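Local atomic coordinates of aspartate aminotransferase (Plasmodium falciparum, PDB entry 3K7Y), a protein that probably catalyses the pyridoxal-phosphate-dependent transfer of an amino group from L-aspartate to 2-oxoglutarate, yielding oxaloacetate and L-glutamate. Residues 44-49 with 252-257; 32-37 with 384-389; 50-55 with 298-303; 217-222 with 312-317. All coordinates share one frame; numbering follows the deposited sequence.

Contact 1 of 4, residues 44-49 with 252-257; sequences GDLHIF and SLYGER. With PLP (pyridoxal-5'-phosphate), chain B.
Ser252 sits against three consecutive residues of 44-49, and this is where the contact is tightest. Its OG lies 3.4 Å from Ile48 CG1 and near the plane of the Phe49 ring, beyond the edge carrying CD2. Its CB faces His47, 3.9 Å from His47 ND1. The imidazole is also turned toward Phe49: His47 CE1 stands 3.6 Å above the phenyl plane, over the ring centre, so serine and histidine hold that ring at an edge and on a face. No hydrogen bond joins the two segments, which leaves packing as the evidence for this half.

The other half has fewer touching atoms. Partly exposed Leu46 meets the buried Tyr254 ring mainly through one methyl, CD1 coming obliquely to Tyr254 CE2 at 3.5 Å; the two side chains run past one another, pointing opposite ways. Lys66 of the second subunit packs on Leu46, and Tyr68 of that subunit meets Tyr254 edge-to-face.

Ending the type I turn Tyr254-Arg257, Arg257 grips the cofactor phosphate with two nearly straight bonds, NH1 to PLP O1P (3.2 Å, 171°) and NH2 to PLP O3P (3.0 Å, 167°). This bidentate guanidinium-phosphate pairing belongs to the phosphate site of class I aminotransferases, completed at the dimer interface.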
loop_
_atom_site.group_PDB
_atom_site.type_symbol
_atom_site.label_atom_id
_atom_site.label_comp_id
_atom_site.label_asym_id
_atom_site.label_seq_id
_atom_site.Cartn_x
_atom_site.Cartn_y
_atom_site.Cartn_z
ATOM N N GLY A 44 -22.344 19.882 -0.213
ATOM C CA GLY A 44 -22.543 18.468 0.106
ATOM C C GLY A 44 -21.728 17.500 -0.737
ATOM O O GLY A 44 -22.060 16.318 -0.823
ATOM N N ASP A 45 -20.667 18.000 -1.363
ATOM C CA ASP A 45 -19.723 17.161 -2.108
ATOM C C ASP A 45 -18.334 17.252 -1.473
ATOM O O ASP A 45 -18.048 18.216 -0.754
ATOM C CB ASP A 45 -19.672 17.572 -3.583
ATOM C CG ASP A 45 -19.542 19.074 -3.772
ATOM O OD1 ASP A 45 -19.415 19.506 -4.939
ATOM O OD2 ASP A 45 -19.575 19.821 -2.762
ATOM N N LEU A 46 -17.479 16.267 -1.752
ATOM C CA LEU A 46 -16.195 16.115 -1.051
ATOM C C LEU A 46 -15.344 17.382 -0.965
ATOM O O LEU A 46 -15.299 18.186 -1.899
ATOM C CB LEU A 46 -15.370 14.988 -1.671
ATOM C CG LEU A 46 -14.011 14.743 -0.999
ATOM C CD1 LEU A 46 -14.198 14.079 0.355
ATOM C CD2 LEU A 46 -13.071 13.936 -1.889
ATOM N N HIS A 47 -14.657 17.528 0.161
ATOM C CA HIS A 47 -13.834 18.700 0.424
ATOM C C HIS A 47 -12.427 18.605 -0.162
ATOM O O HIS A 47 -11.905 17.503 -0.371
ATOM C CB HIS A 47 -13.726 18.945 1.930
ATOM C CG HIS A 47 -12.893 20.136 2.283
ATOM N ND1 HIS A 47 -11.736 20.041 3.024
ATOM C CD2 HIS A 47 -13.034 21.448 1.969
ATOM C CE1 HIS A 47 -11.214 21.245 3.176
ATOM N NE2 HIS A 47 -11.982 22.117 2.545
ATOM N N ILE A 48 -11.827 19.770 -0.426
ATOM C CA ILE A 48 -10.394 19.868 -0.724
ATOM C C ILE A 48 -9.841 21.287 -0.554
ATOM O O ILE A 48 -10.453 22.245 -0.995
ATOM C CB ILE A 48 -10.019 19.257 -2.126
ATOM C CG1 ILE A 48 -8.497 19.009 -2.222
ATOM C CG2 ILE A 48 -10.601 20.096 -3.290
ATOM C CD1 ILE A 48 -8.127 17.609 -2.614
ATOM N N PHE A 49 -8.677 21.396 0.082
ATOM C CA PHE A 49 -7.987 22.670 0.282
ATOM C C PHE A 49 -7.460 23.300 -1.016
ATOM O O PHE A 49 -7.527 22.694 -2.082
ATOM C CB PHE A 49 -6.820 22.467 1.250
ATOM C CG PHE A 49 -7.240 22.093 2.633
ATOM C CD1 PHE A 49 -7.458 23.070 3.593
ATOM C CD2 PHE A 49 -7.419 20.763 2.981
ATOM C CE1 PHE A 49 -7.856 22.716 4.883
ATOM C CE2 PHE A 49 -7.813 20.405 4.257
ATOM C CZ PHE A 49 -8.026 21.376 5.212
ATOM N N SER A 252 -7.274 16.692 3.665
ATOM C CA SER A 252 -8.311 16.217 2.745
ATOM C C SER A 252 -7.759 15.249 1.683
ATOM O O SER A 252 -8.327 15.151 0.591
ATOM C CB SER A 252 -8.991 17.394 2.049
ATOM O OG SER A 252 -8.251 17.738 0.876
ATOM N N LEU A 253 -6.655 14.565 2.002
ATOM C CA LEU A 253 -6.008 13.588 1.112
ATOM C C LEU A 253 -6.596 12.201 1.297
ATOM O O LEU A 253 -5.964 11.317 1.889
ATOM C CB LEU A 253 -4.515 13.478 1.421
ATOM C CG LEU A 253 -3.545 14.626 1.214
ATOM C CD1 LEU A 253 -2.172 14.210 1.730
ATOM C CD2 LEU A 253 -3.494 15.040 -0.240
ATOM N N TYR A 254 -7.794 11.982 0.796
ATOM C CA TYR A 254 -8.447 10.723 1.074
ATOM C C TYR A 254 -7.807 9.574 0.286
ATOM O O TYR A 254 -7.092 8.734 0.860
ATOM C CB TYR A 254 -9.950 10.852 0.857
ATOM C CG TYR A 254 -10.590 11.841 1.828
ATOM C CD1 TYR A 254 -11.022 11.431 3.091
ATOM C CD2 TYR A 254 -10.752 13.181 1.492
ATOM C CE1 TYR A 254 -11.602 12.332 3.983
ATOM C CE2 TYR A 254 -11.325 14.077 2.370
ATOM C CZ TYR A 254 -11.752 13.652 3.611
ATOM O OH TYR A 254 -12.325 14.558 4.481
ATOM N N GLY A 255 -8.012 9.571 -1.026
ATOM C CA GLY A 255 -7.499 8.502 -1.877
ATOM C C GLY A 255 -5.992 8.426 -2.016
ATOM O O GLY A 255 -5.472 7.423 -2.494
ATOM N N GLU A 256 -5.283 9.478 -1.618
ATOM C CA GLU A 256 -3.832 9.481 -1.728
ATOM C C GLU A 256 -3.209 8.458 -0.777
ATOM O O GLU A 256 -2.076 8.000 -0.977
ATOM C CB GLU A 256 -3.301 10.880 -1.440
ATOM C CG GLU A 256 -2.873 11.727 -2.649
ATOM C CD GLU A 256 -3.337 11.203 -4.005
ATOM O OE1 GLU A 256 -2.808 10.166 -4.475
ATOM O OE2 GLU A 256 -4.197 11.865 -4.621
ATOM N N ARG A 257 -3.987 8.099 0.243
ATOM C CA ARG A 257 -3.586 7.197 1.330
ATOM C C ARG A 257 -2.334 7.692 2.039
ATOM O O ARG A 257 -1.367 6.935 2.190
ATOM C CB ARG A 257 -3.404 5.761 0.841
ATOM C CG ARG A 257 -4.433 5.305 -0.177
ATOM C CD ARG A 257 -5.851 5.305 0.378
ATOM N NE ARG A 257 -5.961 4.439 1.546
ATOM C CZ ARG A 257 -6.070 4.863 2.803
ATOM N NH1 ARG A 257 -6.118 6.174 3.093
ATOM N NH2 ARG A 257 -6.143 3.963 3.776
HETATM N N1 PLP B . -8.019 5.600 12.786
HETATM C C2 PLP B . -9.229 6.226 12.944
HETATM C C2A PLP B . -9.725 6.456 14.321
HETATM C C3 PLP B . -9.948 6.636 11.832
HETATM O O3 PLP B . -11.150 7.280 11.990
HETATM C C4 PLP B . -9.444 6.397 10.553
HETATM C C4A PLP B . -10.188 6.987 9.394
HETATM O O4A PLP B . -9.856 8.102 8.969
HETATM C C5 PLP B . -8.199 5.761 10.379
HETATM C C6 PLP B . -7.501 5.359 11.519
HETATM C C5A PLP B . -7.565 5.438 9.023
HETATM O O4P PLP B . -7.484 6.497 8.086
HETATM P P PLP B . -6.991 6.219 6.567
HETATM O O1P PLP B . -6.345 7.439 5.974
HETATM O O2P PLP B . -8.191 5.945 5.702
HETATM O O3P PLP B . -6.002 5.076 6.605
#

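Contact 2 of 4, residues 32-37 with 384-389; sequences INLSIG and SGITKN
Leu34 and Gly385 meet inside the small domain of this fold type I aminotransferase, a domain that family members build from both ends of the chain. The closest pair of CA atoms belongs to these two residues, 6.2 Å apart, and four of the five touching residues are buried.

The apolar part rests on one methyl group. Leu34 CD2 reaches Ile386 CG1 at 3.9 Å, and the two side chains cross at about a right angle, so the contact is a point rather than a shared length. Leu34 CG and Ile386 CG1 each lie beside their own backbone N and anti to the carbonyl carbon (chi1 -54° and -58°), and from these positions CD2 and CG1 meet. Ile386 also packs on Phe328 of helix 304-335 and Val391 of helix 390-403.

Van der Waals packing of side chain on backbone makes up the rest. Asn33 lays its amide near the glycine, ND2 4.5 Å from Gly385 CA. Ile32 lies at the margin, CG2 4.4 Å from Gly385 O.

Hydrogen bonding is absent across the pair and runs to neighbouring strands instead. Ile32 bonds through its backbone to His372 and Tyr374, forming the short parallel sheet with strand 373-374, while Leu34 pairs with Asn382 at the end of strand 380-382. Segment 32-37 is therefore hydrogen-bonded to both of these strands beside the loop it touches. Within that frame the shortest approach is Leu34 CD2 to Gly385 O, 3.5 Å, a methyl group against a peptide carbonyl.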
loop_
_atom_site.group_PDB
_atom_site.type_symbol
_atom_site.label_atom_id
_atom_site.label_comp_id
_atom_site.label_asym_id
_atom_site.label_seq_id
_atom_site.Cartn_x
_atom_site.Cartn_y
_atom_site.Cartn_z
ATOM N N ILE A 32 -29.796 11.740 1.711
ATOM C CA ILE A 32 -28.844 12.350 2.642
ATOM C C ILE A 32 -27.805 11.365 3.191
ATOM O O ILE A 32 -28.125 10.266 3.652
ATOM C CB ILE A 32 -29.542 13.132 3.782
ATOM C CG1 ILE A 32 -30.361 14.289 3.197
ATOM C CG2 ILE A 32 -28.525 13.683 4.767
ATOM C CD1 ILE A 32 -31.379 14.901 4.140
ATOM N N ASN A 33 -26.562 11.834 3.152
ATOM C CA ASN A 33 -25.336 11.085 3.378
ATOM C C ASN A 33 -24.708 11.378 4.731
ATOM O O ASN A 33 -23.908 12.308 4.846
ATOM C CB ASN A 33 -24.340 11.541 2.313
ATOM C CG ASN A 33 -24.513 13.036 1.935
ATOM O OD1 ASN A 33 -25.497 13.417 1.288
ATOM N ND2 ASN A 33 -23.556 13.870 2.339
ATOM N N LEU A 34 -25.050 10.606 5.756
ATOM C CA LEU A 34 -24.532 10.899 7.100
ATOM C C LEU A 34 -23.749 9.751 7.736
ATOM O O LEU A 34 -23.720 9.616 8.954
ATOM C CB LEU A 34 -25.663 11.357 8.035
ATOM C CG LEU A 34 -26.573 12.536 7.650
ATOM C CD1 LEU A 34 -27.665 12.735 8.680
ATOM C CD2 LEU A 34 -25.798 13.838 7.453
ATOM N N SER A 35 -23.090 8.946 6.911
ATOM C CA SER A 35 -22.415 7.734 7.373
ATOM C C SER A 35 -20.960 7.715 6.927
ATOM O O SER A 35 -20.076 7.219 7.639
ATOM C CB SER A 35 -23.123 6.516 6.801
ATOM O OG SER A 35 -23.161 6.619 5.391
ATOM N N ILE A 36 -20.743 8.255 5.728
ATOM C CA ILE A 36 -19.435 8.389 5.085
ATOM C C ILE A 36 -18.364 8.964 6.018
ATOM O O ILE A 36 -18.599 9.950 6.724
ATOM C CB ILE A 36 -19.534 9.244 3.765
ATOM C CG1 ILE A 36 -20.845 10.063 3.699
ATOM C CG2 ILE A 36 -19.365 8.364 2.525
ATOM C CD1 ILE A 36 -22.125 9.271 3.283
ATOM N N GLY A 37 -17.194 8.329 6.020
ATOM C CA GLY A 37 -16.058 8.800 6.817
ATOM C C GLY A 37 -15.549 10.169 6.388
ATOM O O GLY A 37 -14.874 10.850 7.154
ATOM N N SER A 384 -20.619 16.943 9.125
ATOM C CA SER A 384 -20.191 17.791 8.000
ATOM C C SER A 384 -21.145 17.769 6.800
ATOM O O SER A 384 -20.976 18.550 5.855
ATOM C CB SER A 384 -18.777 17.415 7.557
ATOM O OG SER A 384 -18.649 16.009 7.505
ATOM N N GLY A 385 -22.146 16.890 6.856
ATOM C CA GLY A 385 -23.104 16.735 5.767
ATOM C C GLY A 385 -24.490 17.257 6.086
ATOM O O GLY A 385 -25.487 16.745 5.565
ATOM N N ILE A 386 -24.563 18.273 6.941
ATOM C CA ILE A 386 -25.846 18.884 7.287
ATOM C C ILE A 386 -25.834 20.349 6.859
ATOM O O ILE A 386 -25.296 21.210 7.561
ATOM C CB ILE A 386 -26.188 18.751 8.796
ATOM C CG1 ILE A 386 -26.217 17.285 9.232
ATOM C CG2 ILE A 386 -27.542 19.341 9.053
ATOM C CD1 ILE A 386 -25.978 17.066 10.706
ATOM N N THR A 387 -26.415 20.623 5.695
ATOM C CA THR A 387 -26.440 21.980 5.169
ATOM C C THR A 387 -27.557 22.773 5.835
ATOM O O THR A 387 -28.474 22.203 6.426
ATOM C CB THR A 387 -26.596 22.014 3.616
ATOM O OG1 THR A 387 -25.706 21.066 3.016
ATOM C CG2 THR A 387 -26.272 23.403 3.042
ATOM N N LYS A 388 -27.434 24.096 5.752
ATOM C CA LYS A 388 -28.477 25.043 6.112
ATOM C C LYS A 388 -29.834 24.652 5.506
ATOM O O LYS A 388 -30.884 24.917 6.094
ATOM C CB LYS A 388 -28.058 26.434 5.626
ATOM C CG LYS A 388 -28.919 27.591 6.117
ATOM C CD LYS A 388 -28.420 28.904 5.527
ATOM C CE LYS A 388 -29.064 30.115 6.190
ATOM N NZ LYS A 388 -28.306 31.350 5.839
ATOM N N ASN A 389 -29.802 24.026 4.332
ATOM C CA ASN A 389 -31.011 23.517 3.695
ATOM C C ASN A 389 -31.522 22.297 4.443
ATOM O O ASN A 389 -32.732 22.117 4.624
ATOM C CB ASN A 389 -30.728 23.139 2.238
ATOM C CG ASN A 389 -30.063 24.260 1.458
ATOM O OD1 ASN A 389 -29.178 24.951 1.970
ATOM N ND2 ASN A 389 -30.479 24.436 0.204
#

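Contact 3 of 4, residues 50-55 with 298-303; sequences DSVLNA and CQLLNN
Ser51 OG, on the side of helix 50-55 where Ser51 CB touches Leu300 CD1 at 4.1 Å, is held by a third helix. It is hydrogen-bonded to Glu313 OE1 and weakly to Leu306 O, both of helix 304-335. Glu313 has a second hold on the same segment, since OE2 takes a weak bond from Asp50 N, so one carboxylate meets two successive residues near the start of the helix.

The contact itself is helix-on-helix packing in the large domain of the aminotransferase fold. The axes of 50-55 and 298-302 approach to 9.1 Å, with 126° between their N-to-C directions. This is nearer perpendicular than antiparallel, and it restricts the meeting to a few residues around one crossing point.

Leu300 fills that point. Its CG lies anti to the backbone N (chi1 -179°), which extends the chain across to the other helix, where CD1 meets Val52 CG2 at 3.7 Å; the leucine and valine cross obliquely. Met251 packs on both of them, and Trp310 of helix 304-335 lies against Ser51 and Leu300, so the leucine is enclosed by more than its direct partner.

One turn on, the small Ala55 lets the backbones come nearest, with CA atoms of Ala55 and Leu300 5.1 Å apart. There the contact involves the root of the leucine rather than its branches: Ala55 CB against Leu300 CB at 3.9 Å.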
loop_
_atom_site.group_PDB
_atom_site.type_symbol
_atom_site.label_atom_id
_atom_site.label_comp_id
_atom_site.label_asym_id
_atom_site.label_seq_id
_atom_site.Cartn_x
_atom_site.Cartn_y
_atom_site.Cartn_z
ATOM N N ASP A 50 -6.944 24.524 -0.918
ATOM C CA ASP A 50 -6.239 25.156 -2.028
ATOM C C ASP A 50 -4.743 24.940 -1.866
ATOM O O ASP A 50 -4.032 24.721 -2.843
ATOM C CB ASP A 50 -6.557 26.653 -2.107
ATOM C CG ASP A 50 -7.829 26.946 -2.893
ATOM O OD1 ASP A 50 -8.879 26.327 -2.616
ATOM O OD2 ASP A 50 -7.780 27.815 -3.786
ATOM N N SER A 51 -4.279 24.999 -0.619
ATOM C CA SER A 51 -2.902 24.637 -0.272
ATOM C C SER A 51 -2.520 23.301 -0.892
ATOM O O SER A 51 -1.436 23.147 -1.445
ATOM C CB SER A 51 -2.739 24.553 1.247
ATOM O OG SER A 51 -2.974 25.806 1.859
ATOM N N VAL A 52 -3.435 22.342 -0.799
ATOM C CA VAL A 52 -3.229 21.001 -1.331
ATOM C C VAL A 52 -3.218 20.981 -2.852
ATOM O O VAL A 52 -2.349 20.342 -3.448
ATOM C CB VAL A 52 -4.252 19.997 -0.762
ATOM C CG1 VAL A 52 -4.377 18.784 -1.660
ATOM C CG2 VAL A 52 -3.849 19.583 0.651
ATOM N N LEU A 53 -4.160 21.688 -3.475
ATOM C CA LEU A 53 -4.158 21.843 -4.931
ATOM C C LEU A 53 -2.873 22.518 -5.432
ATOM O O LEU A 53 -2.403 22.235 -6.538
ATOM C CB LEU A 53 -5.389 22.623 -5.422
ATOM C CG LEU A 53 -6.831 22.118 -5.251
ATOM C CD1 LEU A 53 -7.764 22.790 -6.251
ATOM C CD2 LEU A 53 -6.945 20.617 -5.390
ATOM N N ASN A 54 -2.308 23.402 -4.612
ATOM C CA ASN A 54 -1.069 24.082 -4.962
ATOM C C ASN A 54 0.166 23.213 -4.728
ATOM O O ASN A 54 1.081 23.194 -5.552
ATOM C CB ASN A 54 -0.961 25.426 -4.239
ATOM C CG ASN A 54 -2.021 26.423 -4.696
ATOM O OD1 ASN A 54 -2.283 27.413 -4.014
ATOM N ND2 ASN A 54 -2.640 26.161 -5.847
ATOM N N ALA A 55 0.185 22.486 -3.617
ATOM C CA ALA A 55 1.219 21.485 -3.392
ATOM C C ALA A 55 1.261 20.530 -4.589
ATOM O O ALA A 55 2.336 20.212 -5.100
ATOM C CB ALA A 55 0.972 20.730 -2.089
ATOM N N CYS A 298 5.655 16.700 1.685
ATOM C CA CYS A 298 6.839 17.529 1.893
ATOM C C CYS A 298 6.676 18.953 1.353
ATOM O O CYS A 298 6.975 19.909 2.061
ATOM C CB CYS A 298 8.053 16.868 1.262
ATOM S SG CYS A 298 8.350 15.268 1.941
ATOM N N GLN A 299 6.193 19.080 0.116
ATOM C CA GLN A 299 6.012 20.374 -0.527
ATOM C C GLN A 299 5.121 21.316 0.285
ATOM O O GLN A 299 5.539 22.437 0.609
ATOM C CB GLN A 299 5.445 20.198 -1.934
ATOM C CG GLN A 299 5.845 21.308 -2.916
ATOM C CD GLN A 299 7.144 21.009 -3.664
ATOM O OE1 GLN A 299 8.169 20.684 -3.061
ATOM N NE2 GLN A 299 7.103 21.119 -4.987
ATOM N N LEU A 300 3.905 20.862 0.604
ATOM C CA LEU A 300 2.981 21.630 1.444
ATOM C C LEU A 300 3.646 21.997 2.768
ATOM O O LEU A 300 3.914 23.170 3.044
ATOM C CB LEU A 300 1.682 20.847 1.709
ATOM C CG LEU A 300 0.605 21.544 2.568
ATOM C CD1 LEU A 300 -0.790 21.114 2.162
ATOM C CD2 LEU A 300 0.794 21.312 4.068
ATOM N N LEU A 301 3.924 20.969 3.566
ATOM C CA LEU A 301 4.401 21.136 4.925
ATOM C C LEU A 301 5.708 21.935 5.016
ATOM O O LEU A 301 5.921 22.663 5.984
ATOM C CB LEU A 301 4.559 19.771 5.576
ATOM C CG LEU A 301 3.947 19.651 6.964
ATOM C CD1 LEU A 301 3.706 18.168 7.284
ATOM C CD2 LEU A 301 4.808 20.351 8.046
ATOM N N ASN A 302 6.568 21.815 4.002
ATOM C CA ASN A 302 7.894 22.437 4.022
ATOM C C ASN A 302 7.895 23.914 3.625
ATOM O O ASN A 302 8.867 24.627 3.869
ATOM C CB ASN A 302 8.859 21.648 3.137
ATOM C CG ASN A 302 10.300 22.033 3.357
ATOM O OD1 ASN A 302 10.992 21.452 4.190
ATOM N ND2 ASN A 302 10.766 23.014 2.602
ATOM N N ASN A 303 6.803 24.367 3.021
ATOM C CA ASN A 303 6.674 25.761 2.611
ATOM C C ASN A 303 5.702 26.565 3.485
ATOM O O ASN A 303 4.521 26.214 3.618
ATOM C CB ASN A 303 6.266 25.830 1.147
ATOM C CG ASN A 303 7.218 26.647 0.331
ATOM O OD1 ASN A 303 8.010 26.101 -0.453
ATOM N ND2 ASN A 303 7.178 27.967 0.521
#

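Contact 4 of 4, residues 217-222 with 312-317; sequences QGFGHT and KELSQL
Phe219 and Leu317 lean across each other at a slant, with Phe219 CE1 4.1 Å from Leu317 CD2. Leu314 comes to the same ring from about one helical turn earlier, its CD2 4.4 Å from Phe219 CZ. Both methyls approach the ring obliquely, in apolar packing.

The second branch of Leu314 is turned to the backbone, CD1 lying 3.5 Å from Gly218 O and about as near to Gly218 CA. Gly218 has positive phi (105°), and the leucine methyl packs directly against its main chain.

At the outer end the bond is polar. Ser315 OG, carried anti to the backbone N (chi1 -155°), donates to Thr222 O at 2.7 Å, approaching from above the carbonyl plane, 39° out of it. The partly exposed serine thereby ties the loop to the helix face.

Asp227 OD2 accepts from the backbone N of both Gly218 and Gly220, and Gln217 NE2 bonds to Leu84 O of helix 75-86. The loop follows strand 209-214 and cofactor-binding Tyr216; through Phe219, which packs on Leu314 and Leu317 and also lies beside Tyr216 and Lys249, it connects long helix 304-335 with the surroundings of the pyridoxal phosphate site.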
loop_
_atom_site.group_PDB
_atom_site.type_symbol
_atom_site.label_atom_id
_atom_site.label_comp_id
_atom_site.label_asym_id
_atom_site.label_seq_id
_atom_site.Cartn_x
_atom_site.Cartn_y
_atom_site.Cartn_z
ATOM N N GLN A 217 -5.904 15.464 13.536
ATOM C CA GLN A 217 -5.289 16.620 14.181
ATOM C C GLN A 217 -5.990 17.847 13.627
ATOM O O GLN A 217 -6.002 18.057 12.413
ATOM C CB GLN A 217 -3.788 16.705 13.910
ATOM C CG GLN A 217 -2.895 16.320 15.082
ATOM C CD GLN A 217 -1.532 17.015 15.036
ATOM O OE1 GLN A 217 -0.912 17.119 13.990
ATOM N NE2 GLN A 217 -1.069 17.489 16.178
ATOM N N GLY A 218 -6.608 18.628 14.506
ATOM C CA GLY A 218 -7.181 19.921 14.110
ATOM C C GLY A 218 -8.693 19.985 13.979
ATOM O O GLY A 218 -9.237 20.974 13.464
ATOM N N PHE A 219 -9.368 18.940 14.455
ATOM C CA PHE A 219 -10.825 18.882 14.427
ATOM C C PHE A 219 -11.467 18.985 15.811
ATOM O O PHE A 219 -12.632 19.360 15.939
ATOM C CB PHE A 219 -11.283 17.628 13.698
ATOM C CG PHE A 219 -11.060 17.686 12.221
ATOM C CD1 PHE A 219 -11.947 18.369 11.399
ATOM C CD2 PHE A 219 -9.958 17.060 11.646
ATOM C CE1 PHE A 219 -11.747 18.425 10.016
ATOM C CE2 PHE A 219 -9.749 17.105 10.259
ATOM C CZ PHE A 219 -10.647 17.791 9.446
ATOM N N GLY A 220 -10.698 18.670 16.842
ATOM C CA GLY A 220 -11.201 18.724 18.207
ATOM C C GLY A 220 -11.186 20.124 18.768
ATOM O O GLY A 220 -12.001 20.479 19.626
ATOM N N HIS A 221 -10.249 20.928 18.280
ATOM C CA HIS A 221 -10.061 22.281 18.790
ATOM C C HIS A 221 -9.915 23.304 17.685
ATOM O O HIS A 221 -10.153 23.005 16.516
ATOM C CB HIS A 221 -8.853 22.314 19.715
ATOM C CG HIS A 221 -9.025 21.484 20.945
ATOM N ND1 HIS A 221 -10.226 21.393 21.613
ATOM C CD2 HIS A 221 -8.150 20.720 21.635
ATOM C CE1 HIS A 221 -10.084 20.600 22.658
ATOM N NE2 HIS A 221 -8.833 20.183 22.698
ATOM N N THR A 222 -9.543 24.519 18.069
ATOM C CA THR A 222 -9.251 25.583 17.114
ATOM C C THR A 222 -7.761 25.551 16.769
ATOM O O THR A 222 -7.381 25.610 15.599
ATOM C CB THR A 222 -9.675 26.951 17.670
ATOM O OG1 THR A 222 -9.816 26.846 19.093
ATOM C CG2 THR A 222 -11.014 27.377 17.074
ATOM N N LYS A 312 -4.670 27.644 8.569
ATOM C CA LYS A 312 -5.781 28.582 8.629
ATOM C C LYS A 312 -7.089 27.950 8.144
ATOM O O LYS A 312 -8.029 27.854 8.927
ATOM C CB LYS A 312 -5.464 29.891 7.885
ATOM C CG LYS A 312 -4.697 30.968 8.707
ATOM C CD LYS A 312 -5.600 31.725 9.701
ATOM C CE LYS A 312 -4.920 32.974 10.302
ATOM N NZ LYS A 312 -5.325 34.299 9.696
ATOM N N GLU A 313 -7.149 27.508 6.883
ATOM C CA GLU A 313 -8.353 26.835 6.348
ATOM C C GLU A 313 -8.741 25.672 7.268
ATOM O O GLU A 313 -9.928 25.402 7.484
ATOM C CB GLU A 313 -8.142 26.295 4.924
ATOM C CG GLU A 313 -7.721 27.299 3.832
ATOM C CD GLU A 313 -7.225 26.595 2.547
ATOM O OE1 GLU A 313 -6.014 26.696 2.214
ATOM O OE2 GLU A 313 -8.048 25.922 1.880
ATOM N N LEU A 314 -7.725 24.998 7.809
ATOM C CA LEU A 314 -7.921 23.945 8.780
ATOM C C LEU A 314 -8.586 24.494 10.031
ATOM O O LEU A 314 -9.603 23.959 10.468
ATOM C CB LEU A 314 -6.597 23.261 9.124
ATOM C CG LEU A 314 -6.592 22.032 10.055
ATOM C CD1 LEU A 314 -6.743 22.454 11.537
ATOM C CD2 LEU A 314 -7.626 20.963 9.670
ATOM N N SER A 315 -8.022 25.550 10.611
ATOM C CA SER A 315 -8.628 26.168 11.799
ATOM C C SER A 315 -10.047 26.692 11.536
ATOM O O SER A 315 -10.943 26.528 12.373
ATOM C CB SER A 315 -7.752 27.282 12.351
ATOM O OG SER A 315 -8.016 27.447 13.726
ATOM N N GLN A 316 -10.224 27.321 10.368
ATOM C CA GLN A 316 -11.536 27.695 9.815
ATOM C C GLN A 316 -12.477 26.494 9.611
ATOM O O GLN A 316 -13.692 26.661 9.554
ATOM C CB GLN A 316 -11.375 28.452 8.483
ATOM C CG GLN A 316 -11.612 29.965 8.549
ATOM C CD GLN A 316 -10.335 30.802 8.707
ATOM O OE1 GLN A 316 -9.270 30.435 8.213
ATOM N NE2 GLN A 316 -10.453 31.947 9.382
ATOM N N LEU A 317 -11.927 25.291 9.498
ATOM C CA LEU A 317 -12.768 24.103 9.307
ATOM C C LEU A 317 -13.380 23.551 10.605
ATOM O O LEU A 317 -14.599 23.452 10.710
ATOM C CB LEU A 317 -12.032 23.015 8.516
ATOM C CG LEU A 317 -12.885 21.888 7.940
ATOM C CD1 LEU A 317 -14.139 22.432 7.288
ATOM C CD2 LEU A 317 -12.080 21.096 6.934
#

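How the contacts relate
From the N terminus, residues 32-37 come first: contact 2 joins them to 384-389, closing, within the small domain, a loop that spans most of the chain and contains the other three contacts. Next, 44-49 and 50-55 follow without a break; contact 1 closes at 252-257 beside the phosphate site, contact 3 at 298-303 on helix 291-302. Contact 4 runs from 217-222 to 312-317. Contacts 1, 3 and 4 cross pairwise, so none encloses another. In space, Phe49 and His47 pack on helix 304-335, joining contact 1 to 4; Leu253 touches Val52, joining it to 3, and Gly44 touches Asn33 of contact 2. Ser51 on helix 50-62 meets Glu313 of helix 304-335, joining contact 3 to 4. Contacts 1 and 3 also reach the second subunit.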